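Local coordinates for protein adenosine kinase, putative (Trypanosoma brucei, PDB 3OTX) that probably transfers a phosphate group from ATP to adenosine, giving AMP and ADP, as a magnesium-dependent purine-salvage kinase of the PfkB family, at residues L193-M204 with Y217-E227; A228-W237 with I245-V253. The protein carries 1 engineered substitution. One frame throughout, in Å; residues are numbered along the deposited sequence.

Contact 1 of 2, residues L193-M204 with Y217-E227; sequences LFMINLSAPFIM and YTDIIVANRHE. With AP5 (bis(adenosine)-5'-pentaphosphate), chain C.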
loop_
_atom_site.group_PDB
_atom_site.type_symbol
_atom_site.label_atom_id
_atom_site.label_comp_id
_atom_site.label_asym_id
_atom_site.label_seq_id
_atom_site.Cartn_x
_atom_site.Cartn_y
_atom_site.Cartn_z
ATOM N N LEU A 193 -14.344 -8.466 -3.556
ATOM C CA LEU A 193 -13.509 -8.533 -2.365
ATOM C C LEU A 193 -12.976 -7.177 -2.019
ATOM O O LEU A 193 -12.565 -6.433 -2.901
ATOM C CB LEU A 193 -12.317 -9.449 -2.622
ATOM C CG LEU A 193 -12.830 -10.843 -2.280
ATOM C CD1 LEU A 193 -12.581 -11.845 -3.388
ATOM C CD2 LEU A 193 -12.321 -11.283 -0.917
ATOM N N PHE A 194 -12.976 -6.854 -0.735
ATOM C CA PHE A 194 -12.372 -5.631 -0.248
ATOM C C PHE A 194 -11.186 -5.954 0.623
ATOM O O PHE A 194 -11.295 -6.773 1.543
ATOM C CB PHE A 194 -13.377 -4.790 0.548
ATOM C CG PHE A 194 -12.867 -3.405 0.840
ATOM C CD1 PHE A 194 -13.040 -2.382 -0.092
ATOM C CD2 PHE A 194 -12.137 -3.153 1.993
ATOM C CE1 PHE A 194 -12.550 -1.115 0.144
ATOM C CE2 PHE A 194 -11.620 -1.861 2.244
ATOM C CZ PHE A 194 -11.805 -0.852 1.295
ATOM N N MET A 195 -10.057 -5.305 0.328
ATOM C CA MET A 195 -8.798 -5.578 1.004
ATOM C C MET A 195 -8.165 -4.275 1.445
ATOM O O MET A 195 -8.189 -3.294 0.705
ATOM C CB MET A 195 -7.829 -6.287 0.061
ATOM C CG MET A 195 -8.440 -7.402 -0.751
ATOM S SD MET A 195 -7.230 -8.004 -1.918
ATOM C CE MET A 195 -5.836 -8.180 -0.820
ATOM N N ILE A 196 -7.584 -4.281 2.634
ATOM C CA ILE A 196 -6.826 -3.125 3.117
ATOM C C ILE A 196 -5.472 -3.561 3.627
ATOM O O ILE A 196 -5.309 -4.719 4.073
ATOM C CB ILE A 196 -7.537 -2.376 4.256
ATOM C CG1 ILE A 196 -7.882 -3.300 5.429
ATOM C CG2 ILE A 196 -8.748 -1.687 3.760
ATOM C CD1 ILE A 196 -8.654 -2.601 6.511
ATOM N N ASN A 197 -4.497 -2.665 3.558
ATOM C CA ASN A 197 -3.238 -2.840 4.260
ATOM C C ASN A 197 -3.263 -1.905 5.458
ATOM O O ASN A 197 -3.791 -0.824 5.352
ATOM C CB ASN A 197 -2.082 -2.510 3.304
ATOM C CG ASN A 197 -0.717 -2.510 3.984
ATOM O OD1 ASN A 197 -0.035 -1.503 3.983
ATOM N ND2 ASN A 197 -0.331 -3.629 4.564
ATOM N N LEU A 198 -2.654 -2.303 6.565
ATOM C CA LEU A 198 -2.607 -1.430 7.734
ATOM C C LEU A 198 -1.673 -0.227 7.592
ATOM O O LEU A 198 -1.814 0.746 8.337
ATOM C CB LEU A 198 -2.279 -2.254 8.983
ATOM C CG LEU A 198 -3.328 -3.312 9.356
ATOM C CD1 LEU A 198 -2.980 -3.914 10.720
ATOM C CD2 LEU A 198 -4.743 -2.675 9.378
ATOM N N SER A 199 -0.716 -0.317 6.656
ATOM C CA SER A 199 0.180 0.807 6.213
ATOM C C SER A 199 1.214 1.324 7.192
ATOM O O SER A 199 2.384 1.485 6.820
ATOM C CB SER A 199 -0.620 2.005 5.689
ATOM O OG SER A 199 -1.361 1.686 4.514
ATOM N N ALA A 200 0.805 1.658 8.406
ATOM C CA ALA A 200 1.743 2.224 9.374
ATOM C C ALA A 200 1.188 2.156 10.761
ATOM O O ALA A 200 -0.017 2.318 10.957
ATOM C CB ALA A 200 2.062 3.706 9.005
ATOM N N PRO A 201 2.064 1.971 11.757
ATOM C CA PRO A 201 1.548 2.017 13.103
ATOM C C PRO A 201 0.728 3.260 13.397
ATOM O O PRO A 201 -0.230 3.155 14.153
ATOM C CB PRO A 201 2.815 1.961 13.973
ATOM C CG PRO A 201 3.752 1.119 13.142
ATOM C CD PRO A 201 3.480 1.539 11.701
ATOM N N PHE A 202 1.019 4.412 12.786
ATOM C CA PHE A 202 0.240 5.629 13.099
ATOM C C PHE A 202 -1.233 5.591 12.702
ATOM O O PHE A 202 -2.052 6.344 13.233
ATOM C CB PHE A 202 0.911 6.921 12.607
ATOM C CG PHE A 202 0.756 7.205 11.134
ATOM C CD1 PHE A 202 -0.422 7.733 10.613
ATOM C CD2 PHE A 202 1.831 7.004 10.279
ATOM C CE1 PHE A 202 -0.534 8.016 9.241
ATOM C CE2 PHE A 202 1.721 7.304 8.916
ATOM C CZ PHE A 202 0.549 7.801 8.399
ATOM N N ILE A 203 -1.546 4.699 11.773
ATOM C CA ILE A 203 -2.929 4.498 11.384
ATOM C C ILE A 203 -3.696 3.940 12.597
ATOM O O ILE A 203 -4.777 4.441 12.926
ATOM C CB ILE A 203 -3.032 3.540 10.166
ATOM C CG1 ILE A 203 -2.419 4.182 8.889
ATOM C CG2 ILE A 203 -4.481 3.110 9.941
ATOM C CD1 ILE A 203 -3.141 5.505 8.421
ATOM N N MET A 204 -3.148 2.905 13.239
ATOM C CA MET A 204 -3.772 2.321 14.426
ATOM C C MET A 204 -3.750 3.263 15.636
ATOM O O MET A 204 -4.669 3.251 16.453
ATOM C CB MET A 204 -3.070 1.011 14.797
ATOM C CG MET A 204 -3.513 -0.255 14.020
ATOM S SD MET A 204 -3.177 -0.315 12.263
ATOM C CE MET A 204 -1.372 -0.557 12.303
ATOM N N TYR A 217 -16.225 -4.364 6.850
ATOM C CA TYR A 217 -16.451 -4.567 5.413
ATOM C C TYR A 217 -15.211 -5.149 4.738
ATOM O O TYR A 217 -15.191 -5.339 3.526
ATOM C CB TYR A 217 -16.734 -3.217 4.742
ATOM C CG TYR A 217 -17.989 -2.470 5.088
ATOM C CD1 TYR A 217 -17.962 -1.402 5.998
ATOM C CD2 TYR A 217 -19.192 -2.754 4.430
ATOM C CE1 TYR A 217 -19.123 -0.670 6.279
ATOM C CE2 TYR A 217 -20.342 -2.030 4.688
ATOM C CZ TYR A 217 -20.307 -0.997 5.611
ATOM O OH TYR A 217 -21.466 -0.280 5.850
ATOM N N THR A 218 -14.150 -5.374 5.519
ATOM C CA THR A 218 -12.861 -5.763 4.968
ATOM C C THR A 218 -12.741 -7.280 4.971
ATOM O O THR A 218 -12.766 -7.913 6.040
ATOM C CB THR A 218 -11.718 -5.107 5.740
ATOM O OG1 THR A 218 -11.835 -3.671 5.632
ATOM C CG2 THR A 218 -10.367 -5.522 5.143
ATOM N N ASP A 219 -12.636 -7.865 3.777
ATOM C CA ASP A 219 -12.374 -9.299 3.688
ATOM C C ASP A 219 -10.917 -9.676 4.009
ATOM O O ASP A 219 -10.694 -10.594 4.815
ATOM C CB ASP A 219 -12.759 -9.815 2.319
ATOM C CG ASP A 219 -14.173 -9.438 1.948
ATOM O OD1 ASP A 219 -15.122 -9.929 2.584
ATOM O OD2 ASP A 219 -14.353 -8.650 1.023
ATOM N N ILE A 220 -9.933 -8.969 3.434
ATOM C CA ILE A 220 -8.555 -9.375 3.629
ATOM C C ILE A 220 -7.809 -8.190 4.253
ATOM O O ILE A 220 -7.855 -7.079 3.746
ATOM C CB ILE A 220 -7.900 -9.799 2.300
ATOM C CG1 ILE A 220 -8.732 -10.904 1.620
ATOM C CG2 ILE A 220 -6.454 -10.218 2.538
ATOM C CD1 ILE A 220 -7.945 -11.767 0.653
ATOM N N ILE A 221 -7.155 -8.462 5.374
ATOM C CA ILE A 221 -6.333 -7.492 6.043
ATOM C C ILE A 221 -4.889 -7.937 5.876
ATOM O O ILE A 221 -4.542 -9.065 6.224
ATOM C CB ILE A 221 -6.628 -7.436 7.539
ATOM C CG1 ILE A 221 -8.112 -7.070 7.797
ATOM C CG2 ILE A 221 -5.638 -6.464 8.224
ATOM C CD1 ILE A 221 -8.573 -7.311 9.219
ATOM N N VAL A 222 -4.055 -7.043 5.340
ATOM C CA VAL A 222 -2.639 -7.356 5.095
ATOM C C VAL A 222 -1.811 -6.360 5.920
ATOM O O VAL A 222 -2.153 -5.173 6.007
ATOM C CB VAL A 222 -2.309 -7.227 3.592
ATOM C CG1 VAL A 222 -0.819 -7.512 3.320
ATOM C CG2 VAL A 222 -3.144 -8.212 2.792
ATOM N N ALA A 223 -0.753 -6.846 6.579
ATOM C CA ALA A 223 0.149 -5.965 7.324
ATOM C C ALA A 223 1.500 -6.623 7.495
ATOM O O ALA A 223 1.685 -7.754 7.111
ATOM C CB ALA A 223 -0.416 -5.644 8.681
ATOM N N ASN A 224 2.445 -5.892 8.057
ATOM C CA ASN A 224 3.693 -6.500 8.480
ATOM C C ASN A 224 3.695 -6.818 9.976
ATOM O O ASN A 224 2.717 -6.562 10.680
ATOM C CB ASN A 224 4.881 -5.606 8.090
ATOM C CG ASN A 224 4.876 -4.288 8.816
ATOM O OD1 ASN A 224 4.087 -4.070 9.738
ATOM N ND2 ASN A 224 5.757 -3.391 8.408
ATOM N N ARG A 225 4.828 -7.321 10.464
ATOM C CA ARG A 225 4.944 -7.771 11.857
ATOM C C ARG A 225 4.673 -6.606 12.831
ATOM O O ARG A 225 3.948 -6.742 13.833
ATOM C CB ARG A 225 6.360 -8.314 12.082
ATOM C CG ARG A 225 6.509 -9.064 13.395
ATOM C CD ARG A 225 7.969 -9.144 13.839
ATOM N NE ARG A 225 8.774 -10.185 13.176
ATOM C CZ ARG A 225 9.510 -10.008 12.081
ATOM N NH1 ARG A 225 9.516 -8.826 11.462
ATOM N NH2 ARG A 225 10.249 -11.022 11.596
ATOM N N HIS A 226 5.247 -5.453 12.521
ATOM C CA HIS A 226 5.144 -4.306 13.395
ATOM C C HIS A 226 3.708 -3.780 13.502
ATOM O O HIS A 226 3.223 -3.503 14.609
ATOM C CB HIS A 226 6.089 -3.228 12.898
ATOM C CG HIS A 226 6.310 -2.120 13.868
ATOM N ND1 HIS A 226 7.483 -1.401 13.903
ATOM C CD2 HIS A 226 5.523 -1.606 14.848
ATOM C CE1 HIS A 226 7.410 -0.486 14.854
ATOM N NE2 HIS A 226 6.236 -0.595 15.450
ATOM N N GLU A 227 3.051 -3.653 12.350
ATOM C CA GLU A 227 1.677 -3.191 12.274
ATOM C C GLU A 227 0.769 -4.194 12.960
ATOM O O GLU A 227 -0.203 -3.789 13.593
ATOM C CB GLU A 227 1.283 -3.029 10.817
ATOM C CG GLU A 227 1.978 -1.848 10.129
ATOM C CD GLU A 227 2.060 -2.041 8.620
ATOM O OE1 GLU A 227 1.402 -2.963 8.064
ATOM O OE2 GLU A 227 2.802 -1.283 7.966
HETATM P PA AP5 C . 8.403 -7.072 5.086
HETATM O O1A AP5 C . 9.734 -6.565 5.633
HETATM O O2A AP5 C . 7.574 -7.843 6.093
HETATM O O3A AP5 C . 7.456 -5.898 4.523
HETATM P PB AP5 C . 7.268 -4.421 5.146
HETATM O O1B AP5 C . 7.709 -4.336 6.574
HETATM O O2B AP5 C . 5.874 -4.005 4.828
HETATM O O3B AP5 C . 8.305 -3.644 4.221
HETATM P PG AP5 C . 9.056 -2.247 4.358
HETATM O O1G AP5 C . 10.301 -2.345 3.531
HETATM O O2G AP5 C . 9.453 -1.874 5.769
HETATM O O3G AP5 C . 8.027 -1.323 3.654
HETATM P PD AP5 C . 8.058 0.271 3.387
HETATM O O1D AP5 C . 9.301 0.962 3.917
HETATM O O2D AP5 C . 6.712 0.767 3.837
HETATM O O3D AP5 C . 8.197 0.297 1.783
HETATM P PE AP5 C . 6.981 0.226 0.724
HETATM O O1E AP5 C . 5.950 -0.754 1.206
HETATM O O2E AP5 C . 7.556 0.025 -0.676
HETATM O O5F AP5 C . 8.720 -7.903 3.752
HETATM C C5F AP5 C . 7.663 -8.362 2.909
HETATM C C4F AP5 C . 8.159 -9.537 2.102
HETATM O O4F AP5 C . 9.356 -9.177 1.398
HETATM C C3F AP5 C . 8.595 -10.742 2.931
HETATM O O3F AP5 C . 7.486 -11.567 3.191
HETATM C C2F AP5 C . 9.665 -11.373 2.088
HETATM O O2F AP5 C . 9.078 -12.160 1.082
HETATM C C1F AP5 C . 10.314 -10.164 1.408
HETATM N N9A AP5 C . 11.494 -9.627 2.146
HETATM C C8A AP5 C . 11.560 -8.428 2.860
HETATM N N7A AP5 C . 12.823 -8.313 3.356
HETATM C C5A AP5 C . 13.546 -9.388 2.962
HETATM C C6A AP5 C . 14.860 -9.764 3.133
HETATM N N6A AP5 C . 15.752 -8.966 3.725
HETATM N N1A AP5 C . 15.290 -10.942 2.572
HETATM C C2A AP5 C . 14.450 -11.748 1.820
HETATM N N3A AP5 C . 13.141 -11.353 1.646
HETATM C C4A AP5 C . 12.706 -10.196 2.181
HETATM O O5J AP5 C . 6.312 1.703 0.821
HETATM C C5J AP5 C . 7.078 2.846 0.479
HETATM C C4J AP5 C . 6.075 3.824 -0.107
HETATM O O4J AP5 C . 5.227 4.359 0.922
HETATM C C3J AP5 C . 6.717 5.076 -0.713
HETATM O O3J AP5 C . 6.668 4.943 -2.134
HETATM C C2J AP5 C . 5.873 6.246 -0.180
HETATM O O2J AP5 C . 5.481 7.172 -1.188
HETATM C C1J AP5 C . 4.671 5.533 0.388
HETATM N N9B AP5 C . 3.965 6.303 1.423
HETATM C C8B AP5 C . 4.523 6.761 2.585
HETATM N N7B AP5 C . 3.556 7.457 3.240
HETATM C C5B AP5 C . 2.405 7.430 2.497
HETATM C C6B AP5 C . 1.127 7.965 2.699
HETATM N N6B AP5 C . 0.800 8.750 3.738
HETATM N N1B AP5 C . 0.223 7.752 1.694
HETATM C C2B AP5 C . 0.461 6.975 0.584
HETATM N N3B AP5 C . 1.733 6.487 0.365
HETATM C C4B AP5 C . 2.667 6.693 1.341
HETATM O O HOH W 1 2.168 -1.742 5.421
#
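Pro-201 lies over one face of the His-226 imidazole, CG standing 3.6 Å above the ring plane and displaced toward the rim, a CH-pi contact. The Phe-194 ring has Thr-218 OG1 at its edge, near the ring plane; that hydroxyl is hydrogen-bonded to Val-214 O. Strands 193-197 and 220-224 run parallel, 16° apart, and Ile-196 anchors the ladder: its N donates to Ile-220 O (3.0 Å) and its O accepts from Val-222 N (2.9 Å). Before the first rung, Asp-219 OD2 takes Phe-194 N on its anti lone pair at 2.9 Å, nearly straight at 174°, while OD1 is held by Tyr-255. At the end of strand 193-197, Leu-198 N donates to Val-222 O, and Asn-197 ND2, in the conformer given, adds a weak bond to the same oxygen. Water 1 bridges Asn-197 OD1, in that same conformer, and Glu-227 OE2, joining the end of strand 193-197 to the first turn of helix 225-235. Glu-227 OE1 accepts Asn-224 N from above the carboxylate plane, and Asn-224 OD1 accepts Glu-227 N at 2.8 Å. This capping box starts helix 225-235, and Asn-224 ND2 donates to O1B of the bound AP5 at 2.8 Å (165°). Ligand-binding residues at the C-terminal ends of parallel strands are characteristic of the ribokinase-like alpha/beta fold.

Contact 2 of 2, residues A228-W237 with I245-V253; sequences AKEFANMMKW and IARRAVSEV
Helices 228-235 and 245-251 cross at 55° with their axes 10.5 Å apart at closest approach, a separation bridged by large side chains. Trp-237, whose N closes the Schellman motif at Lys-236 by bonding to Ala-232 O, packs against helix 245-251. Its indole is sandwiched: Met-235 CB stands 3.5 Å above the centre of one face, and Arg-248 CD lies 3.7 Å above the opposite one. Arg-248 runs antiparallel to the tryptophan side chain; its CB lies over the six-membered ring, and the extended chain beyond carries the guanidinium to the five-membered ring. There the cation-pi contact is off-centre, with CZ 5.0 Å from the centroid and the indole and guanidinium planes 75° apart. Glu-244 forms a salt bridge with Arg-248 NE. Ile-245 CG2 approaches the indole edge in plane, while CD1 packs on Ala-232 CB at 3.7 Å. Val-253 CG2 meets the Phe-231 ring edge, 3.7 Å from CE2. Water 2 accepts from Trp-237 NE1 at 2.9 Å and donates to Glu-252 OE1 at 2.6 Å. The chemistry is therefore apolar toward Phe-231 and Ile-245 and polar around Arg-248 and Glu-252; with direct hydrogen bonds between the segments absent, the indole couples them through its faces, its edge and one water.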
loop_
_atom_site.group_PDB
_atom_site.type_symbol
_atom_site.label_atom_id
_atom_site.label_comp_id
_atom_site.label_asym_id
_atom_site.label_seq_id
_atom_site.Cartn_x
_atom_site.Cartn_y
_atom_site.Cartn_z
ATOM N N ALA A 228 1.065 -5.487 12.845
ATOM C CA ALA A 228 0.250 -6.485 13.535
ATOM C C ALA A 228 0.323 -6.290 15.051
ATOM O O ALA A 228 -0.707 -6.340 15.754
ATOM C CB ALA A 228 0.668 -7.938 13.136
ATOM N N LYS A 229 1.532 -6.054 15.569
ATOM C CA LYS A 229 1.662 -5.779 17.001
ATOM C C LYS A 229 0.946 -4.481 17.398
ATOM O O LYS A 229 0.375 -4.411 18.491
ATOM C CB LYS A 229 3.125 -5.738 17.432
ATOM C CG LYS A 229 3.828 -7.055 17.215
ATOM C CD LYS A 229 5.316 -6.943 17.568
ATOM C CE LYS A 229 5.982 -8.291 17.468
ATOM N NZ LYS A 229 7.445 -8.208 17.515
ATOM N N GLU A 230 0.980 -3.479 16.523
ATOM C CA GLU A 230 0.302 -2.215 16.823
ATOM C C GLU A 230 -1.212 -2.412 16.828
ATOM O O GLU A 230 -1.906 -1.801 17.643
ATOM C CB GLU A 230 0.716 -1.106 15.868
ATOM C CG GLU A 230 0.410 0.292 16.385
ATOM C CD GLU A 230 1.272 0.663 17.578
ATOM O OE1 GLU A 230 2.523 0.640 17.447
ATOM O OE2 GLU A 230 0.696 0.973 18.635
ATOM N N PHE A 231 -1.699 -3.259 15.919
ATOM C CA PHE A 231 -3.119 -3.642 15.843
ATOM C C PHE A 231 -3.549 -4.351 17.124
ATOM O O PHE A 231 -4.601 -4.030 17.690
ATOM C CB PHE A 231 -3.356 -4.535 14.617
ATOM C CG PHE A 231 -4.815 -4.728 14.279
ATOM C CD1 PHE A 231 -5.455 -3.869 13.399
ATOM C CD2 PHE A 231 -5.548 -5.755 14.885
ATOM C CE1 PHE A 231 -6.813 -4.038 13.082
ATOM C CE2 PHE A 231 -6.904 -5.934 14.574
ATOM C CZ PHE A 231 -7.533 -5.076 13.674
ATOM N N ALA A 232 -2.731 -5.294 17.597
ATOM C CA ALA A 232 -2.943 -5.903 18.918
ATOM C C ALA A 232 -3.037 -4.857 20.019
ATOM O O ALA A 232 -3.949 -4.933 20.843
ATOM C CB ALA A 232 -1.859 -6.945 19.236
ATOM N N ASN A 233 -2.132 -3.870 20.027
ATOM C CA ASN A 233 -2.134 -2.790 21.030
ATOM C C ASN A 233 -3.439 -1.981 20.976
ATOM O O ASN A 233 -4.046 -1.683 22.016
ATOM C CB ASN A 233 -0.931 -1.848 20.840
ATOM C CG ASN A 233 0.411 -2.501 21.185
ATOM O OD1 ASN A 233 0.469 -3.589 21.755
ATOM N ND2 ASN A 233 1.502 -1.818 20.841
ATOM N N MET A 234 -3.852 -1.628 19.755
ATOM C CA MET A 234 -5.098 -0.904 19.505
ATOM C C MET A 234 -6.302 -1.679 20.045
ATOM O O MET A 234 -7.196 -1.108 20.672
ATOM C CB MET A 234 -5.264 -0.674 18.003
ATOM C CG MET A 234 -6.503 0.116 17.651
ATOM S SD MET A 234 -6.840 0.130 15.921
ATOM C CE MET A 234 -7.408 -1.562 15.663
ATOM N N MET A 235 -6.297 -2.985 19.815
ATOM C CA MET A 235 -7.378 -3.859 20.254
ATOM C C MET A 235 -7.347 -4.186 21.751
ATOM O O MET A 235 -8.307 -4.751 22.289
ATOM C CB MET A 235 -7.336 -5.162 19.453
ATOM C CG MET A 235 -7.712 -5.052 17.991
ATOM S SD MET A 235 -9.317 -4.238 17.744
ATOM C CE MET A 235 -10.444 -5.437 18.485
ATOM N N LYS A 236 -6.249 -3.830 22.415
ATOM C CA LYS A 236 -5.955 -4.172 23.811
ATOM C C LYS A 236 -5.745 -5.668 24.027
ATOM O O LYS A 236 -5.891 -6.177 25.138
ATOM C CB LYS A 236 -6.948 -3.534 24.805
ATOM C CG LYS A 236 -6.998 -2.013 24.653
ATOM C CD LYS A 236 -7.250 -1.272 25.950
ATOM C CE LYS A 236 -6.942 0.209 25.773
ATOM N NZ LYS A 236 -7.294 0.992 26.993
ATOM N N TRP A 237 -5.359 -6.356 22.951
ATOM C CA TRP A 237 -4.993 -7.759 23.028
ATOM C C TRP A 237 -3.608 -7.931 23.636
ATOM O O TRP A 237 -2.604 -7.394 23.115
ATOM C CB TRP A 237 -4.979 -8.424 21.654
ATOM C CG TRP A 237 -6.306 -8.505 20.948
ATOM C CD1 TRP A 237 -7.564 -8.488 21.518
ATOM C CD2 TRP A 237 -6.502 -8.678 19.550
ATOM N NE1 TRP A 237 -8.515 -8.610 20.535
ATOM C CE2 TRP A 237 -7.893 -8.732 19.319
ATOM C CE3 TRP A 237 -5.631 -8.766 18.455
ATOM C CZ2 TRP A 237 -8.433 -8.860 18.031
ATOM C CZ3 TRP A 237 -6.166 -8.903 17.184
ATOM C CH2 TRP A 237 -7.556 -8.948 16.979
ATOM N N ILE A 245 -2.279 -12.995 16.918
ATOM C CA ILE A 245 -2.900 -11.751 16.441
ATOM C C ILE A 245 -3.714 -12.009 15.180
ATOM O O ILE A 245 -4.852 -11.533 15.056
ATOM C CB ILE A 245 -1.844 -10.629 16.250
ATOM C CG1 ILE A 245 -1.140 -10.357 17.586
ATOM C CG2 ILE A 245 -2.488 -9.333 15.737
ATOM C CD1 ILE A 245 0.152 -9.522 17.466
ATOM N N ALA A 246 -3.146 -12.764 14.242
ATOM C CA ALA A 246 -3.860 -13.139 13.019
ATOM C C ALA A 246 -5.142 -13.952 13.306
ATOM O O ALA A 246 -6.202 -13.639 12.749
ATOM C CB ALA A 246 -2.934 -13.870 12.027
ATOM N N ARG A 247 -5.045 -14.959 14.183
ATOM C CA ARG A 247 -6.192 -15.768 14.601
ATOM C C ARG A 247 -7.304 -14.860 15.106
ATOM O O ARG A 247 -8.472 -14.984 14.696
ATOM C CB ARG A 247 -5.734 -16.721 15.723
ATOM C CG ARG A 247 -6.723 -17.775 16.177
ATOM C CD ARG A 247 -5.982 -18.795 17.065
ATOM N NE ARG A 247 -5.160 -19.707 16.265
ATOM C CZ ARG A 247 -3.833 -19.841 16.332
ATOM N NH1 ARG A 247 -3.089 -19.138 17.189
ATOM N NH2 ARG A 247 -3.240 -20.712 15.529
ATOM N N ARG A 248 -6.947 -13.951 16.002
ATOM C CA ARG A 248 -7.946 -13.053 16.595
ATOM C C ARG A 248 -8.503 -12.027 15.568
ATOM O O ARG A 248 -9.669 -11.617 15.651
ATOM C CB ARG A 248 -7.380 -12.334 17.816
ATOM C CG ARG A 248 -6.932 -13.215 18.950
ATOM C CD ARG A 248 -6.428 -12.372 20.091
ATOM N NE ARG A 248 -5.798 -13.183 21.127
ATOM C CZ ARG A 248 -5.438 -12.734 22.322
ATOM N NH1 ARG A 248 -5.653 -11.464 22.650
ATOM N NH2 ARG A 248 -4.874 -13.556 23.197
ATOM N N ALA A 249 -7.696 -11.587 14.612
ATOM C CA ALA A 249 -8.211 -10.628 13.614
ATOM C C ALA A 249 -9.198 -11.328 12.705
ATOM O O ALA A 249 -10.064 -10.692 12.104
ATOM C CB ALA A 249 -7.055 -10.049 12.797
ATOM N N VAL A 250 -9.076 -12.646 12.605
ATOM C CA VAL A 250 -10.025 -13.411 11.814
ATOM C C VAL A 250 -11.380 -13.470 12.519
ATOM O O VAL A 250 -12.410 -13.183 11.896
ATOM C CB VAL A 250 -9.501 -14.828 11.465
ATOM C CG1 VAL A 250 -10.635 -15.728 10.956
ATOM C CG2 VAL A 250 -8.364 -14.719 10.436
ATOM N N SER A 251 -11.373 -13.803 13.811
ATOM C CA SER A 251 -12.616 -14.183 14.479
ATOM C C SER A 251 -13.160 -13.143 15.466
ATOM O O SER A 251 -14.315 -13.252 15.922
ATOM C CB SER A 251 -12.420 -15.512 15.183
ATOM O OG SER A 251 -11.427 -15.387 16.184
ATOM N N GLU A 252 -12.344 -12.160 15.825
ATOM C CA GLU A 252 -12.721 -11.251 16.884
ATOM C C GLU A 252 -12.990 -9.849 16.364
ATOM O O GLU A 252 -13.749 -9.108 16.967
ATOM C CB GLU A 252 -11.681 -11.274 18.007
ATOM C CG GLU A 252 -11.620 -12.638 18.722
ATOM C CD GLU A 252 -10.645 -12.699 19.874
ATOM O OE1 GLU A 252 -10.306 -11.650 20.459
ATOM O OE2 GLU A 252 -10.275 -13.833 20.272
ATOM N N VAL A 253 -12.372 -9.492 15.248
ATOM C CA VAL A 253 -12.600 -8.195 14.633
ATOM C C VAL A 253 -13.876 -8.291 13.818
ATOM O O VAL A 253 -14.028 -9.214 13.011
ATOM C CB VAL A 253 -11.431 -7.841 13.722
ATOM C CG1 VAL A 253 -11.770 -6.669 12.780
ATOM C CG2 VAL A 253 -10.225 -7.512 14.587
HETATM O O HOH W 2 -11.301 -9.332 21.080
#

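From the N terminus, strand 193-197 leads through helices 201-206 and 208-214 to strand 220-224, where contact 1 closes a mostly helical excursion between neighbouring parallel strands of the large sheet. Helix 225-235 follows directly, and contact 2 closes a shorter loop when helix 242-251 packs against it. The two closures are in series, neither enclosing nor crossing the other, yet both use helix 225-235. Their centres lie 11 Å apart, and side chains join them: Leu-198 CD1 reaches Phe-231 CD1 at 3.6 Å, and Met-204 packs on Phe-231 and Met-234. Helix 225-235 thus connects the end of strand 220-224, where Asn-224 binds the nucleotide, with helix 242-251, which in turn lies against strand 262-267.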